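Local coordinates for CalsepRRP (Calystegia sepium, PDB 1JY5), which is an RNase-related protein of the RNase T2 family, whose members typically bind and cleave RNA, and may share that activity, at residues A[7-12]-A[44-49]. Numbering follows the deposited sequence.
Sequences YFTLAL and GLWPDY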
loop_
_atom_site.group_PDB
_atom_site.type_symbol
_atom_site.label_atom_id
_atom_site.label_comp_id
_atom_site.label_asym_id
_atom_site.label_seq_id
_atom_site.Cartn_x
_atom_site.Cartn_y
_atom_site.Cartn_z
ATOM N N TYR A 7 -10.806 -10.036 5.634
ATOM C CA TYR A 7 -9.740 -9.305 6.296
ATOM C C TYR A 7 -9.258 -8.152 5.428
ATOM O O TYR A 7 -9.618 -8.041 4.254
ATOM C CB TYR A 7 -8.571 -10.254 6.598
ATOM C CG TYR A 7 -7.865 -10.744 5.351
ATOM C CD1 TYR A 7 -6.782 -10.039 4.816
ATOM C CD2 TYR A 7 -8.328 -11.867 4.659
ATOM C CE1 TYR A 7 -6.182 -10.434 3.617
ATOM C CE2 TYR A 7 -7.736 -12.271 3.459
ATOM C CZ TYR A 7 -6.672 -11.549 2.943
ATOM O OH TYR A 7 -6.126 -11.915 1.734
ATOM N N PHE A 8 -8.437 -7.299 6.029
ATOM C CA PHE A 8 -7.871 -6.135 5.365
ATOM C C PHE A 8 -6.416 -6.374 4.963
ATOM O O PHE A 8 -5.631 -6.935 5.736
ATOM C CB PHE A 8 -7.877 -4.930 6.315
ATOM C CG PHE A 8 -9.181 -4.193 6.387
ATOM C CD1 PHE A 8 -9.841 -4.040 7.605
ATOM C CD2 PHE A 8 -9.701 -3.568 5.260
ATOM C CE1 PHE A 8 -10.993 -3.262 7.699
ATOM C CE2 PHE A 8 -10.850 -2.788 5.342
ATOM C CZ PHE A 8 -11.497 -2.635 6.562
ATOM N N THR A 9 -6.053 -5.963 3.752
ATOM C CA THR A 9 -4.660 -6.052 3.327
ATOM C C THR A 9 -4.189 -4.612 3.162
ATOM O O THR A 9 -4.792 -3.843 2.411
ATOM C CB THR A 9 -4.474 -6.779 1.962
ATOM O OG1 THR A 9 -4.607 -8.194 2.140
ATOM C CG2 THR A 9 -3.086 -6.478 1.371
ATOM N N LEU A 10 -3.152 -4.220 3.899
ATOM C CA LEU A 10 -2.606 -2.873 3.732
ATOM C C LEU A 10 -1.412 -3.084 2.804
ATOM O O LEU A 10 -0.426 -3.705 3.191
ATOM C CB LEU A 10 -2.127 -2.262 5.066
ATOM C CG LEU A 10 -1.367 -0.923 4.970
ATOM C CD1 LEU A 10 -2.270 0.141 4.375
ATOM C CD2 LEU A 10 -0.865 -0.462 6.349
ATOM N N ALA A 11 -1.518 -2.600 1.573
ATOM C CA ALA A 11 -0.430 -2.746 0.617
ATOM C C ALA A 11 0.356 -1.448 0.580
ATOM O O ALA A 11 -0.221 -0.360 0.527
ATOM C CB ALA A 11 -0.978 -3.085 -0.769
ATOM N N LEU A 12 1.679 -1.573 0.621
ATOM C CA LEU A 12 2.572 -0.419 0.611
ATOM C C LEU A 12 3.516 -0.505 -0.586
ATOM O O LEU A 12 3.982 -1.584 -0.945
ATOM C CB LEU A 12 3.378 -0.381 1.913
ATOM C CG LEU A 12 2.543 -0.402 3.202
ATOM C CD1 LEU A 12 3.462 -0.496 4.411
ATOM C CD2 LEU A 12 1.676 0.850 3.277
ATOM N N GLY A 44 -2.692 0.846 -1.168
ATOM C CA GLY A 44 -4.110 0.761 -0.857
ATOM C C GLY A 44 -4.458 -0.039 0.388
ATOM O O GLY A 44 -3.584 -0.630 1.013
ATOM N N LEU A 45 -5.738 -0.025 0.764
ATOM C CA LEU A 45 -6.234 -0.801 1.903
ATOM C C LEU A 45 -7.285 -1.649 1.213
ATOM O O LEU A 45 -8.306 -1.136 0.754
ATOM C CB LEU A 45 -6.894 0.085 2.970
ATOM C CG LEU A 45 -7.515 -0.688 4.153
ATOM C CD1 LEU A 45 -6.442 -1.487 4.895
ATOM C CD2 LEU A 45 -8.183 0.294 5.112
ATOM N N TRP A 46 -7.033 -2.945 1.120
ATOM C CA TRP A 46 -7.956 -3.807 0.410
ATOM C C TRP A 46 -8.819 -4.784 1.209
ATOM O O TRP A 46 -8.297 -5.618 1.951
ATOM C CB TRP A 46 -7.187 -4.621 -0.643
ATOM C CG TRP A 46 -6.251 -3.833 -1.533
ATOM C CD1 TRP A 46 -6.427 -2.559 -1.994
ATOM C CD2 TRP A 46 -5.030 -4.307 -2.123
ATOM N NE1 TRP A 46 -5.391 -2.212 -2.837
ATOM C CE2 TRP A 46 -4.521 -3.265 -2.931
ATOM C CE3 TRP A 46 -4.317 -5.514 -2.046
ATOM C CZ2 TRP A 46 -3.333 -3.389 -3.660
ATOM C CZ3 TRP A 46 -3.126 -5.636 -2.777
ATOM C CH2 TRP A 46 -2.653 -4.576 -3.570
ATOM N N PRO A 47 -10.156 -4.667 1.094
ATOM C CA PRO A 47 -11.007 -5.615 1.822
ATOM C C PRO A 47 -10.792 -6.886 0.994
ATOM O O PRO A 47 -10.959 -6.861 -0.230
ATOM C CB PRO A 47 -12.414 -5.045 1.631
ATOM C CG PRO A 47 -12.169 -3.565 1.521
ATOM C CD PRO A 47 -10.948 -3.524 0.606
ATOM N N ASP A 48 -10.405 -7.981 1.637
ATOM C CA ASP A 48 -10.131 -9.218 0.907
ATOM C C ASP A 48 -10.863 -10.434 1.452
ATOM O O ASP A 48 -11.408 -10.405 2.551
ATOM C CB ASP A 48 -8.620 -9.522 0.916
ATOM C CG ASP A 48 -7.817 -8.590 0.014
ATOM O OD1 ASP A 48 -8.293 -8.261 -1.097
ATOM O OD2 ASP A 48 -6.697 -8.199 0.405
ATOM N N TYR A 49 -10.855 -11.504 0.667
ATOM C CA TYR A 49 -11.474 -12.770 1.042
ATOM C C TYR A 49 -10.353 -13.759 1.369
ATOM O O TYR A 49 -9.285 -13.727 0.751
ATOM C CB TYR A 49 -12.293 -13.324 -0.116
ATOM C CG TYR A 49 -13.567 -12.570 -0.404
ATOM C CD1 TYR A 49 -13.962 -12.331 -1.717
ATOM C CD2 TYR A 49 -14.396 -12.128 0.631
ATOM C CE1 TYR A 49 -15.154 -11.668 -2.000
ATOM C CE2 TYR A 49 -15.592 -11.466 0.359
ATOM C CZ TYR A 49 -15.962 -11.241 -0.959
ATOM O OH TYR A 49 -17.144 -10.593 -1.244
HETATM O O HOH W 1 -7.625 -12.176 -1.023
#
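Thr9 OG1 donates a hydrogen bond to Asp48 OD2 at 2.7 Å, meeting the oxygen nearly along its C-O axis. OG1 stands beside the backbone N (chi1 -77°), which turns the methyl CG2 to the Trp46 indole, 3.8 Å from CE3; threonine thus serves a carboxylate with one branch and a ring with the other. Ala11 CB is small enough to lie over one face of that indole, in a CH-pi contact 3.8 Å from the six-membered ring's centroid. Tyr7 swings CG between its backbone N and carbonyl carbon (chi1 68°), bringing its ring face onto Asp48 CB, 3.5 Å from CZ, while a water joins Tyr7 OH to Tyr49 O. An alanine in place of Tyr7 would probably uncover Asp48 CB and deprive that water of its hydroxyl partner. On the other face of the sheet Leu45 CG packs 3.8 Å from Phe8 CD2, and Pro47 CG touches the same ring.

Three antiparallel hydrogen-bonded pairs, Tyr7 with Asp48, Thr9 with Trp46 and Ala11 with Gly44, hold these groups in register; in the middle one Trp46 N reaches Thr9 O at 2.7 Å. Strand 7-14 also pairs with strand 174-182, making it an inner strand. Farther out, His105 stacks on Trp46, Glu101 OE2 hydrogen-bonds to Trp46 NE1, and Thr123 of helix 116-129 touches Leu45. The Thr9 hydroxyl thus satisfies one oxygen of the buried Asp48 carboxylate and probably limits its rotation.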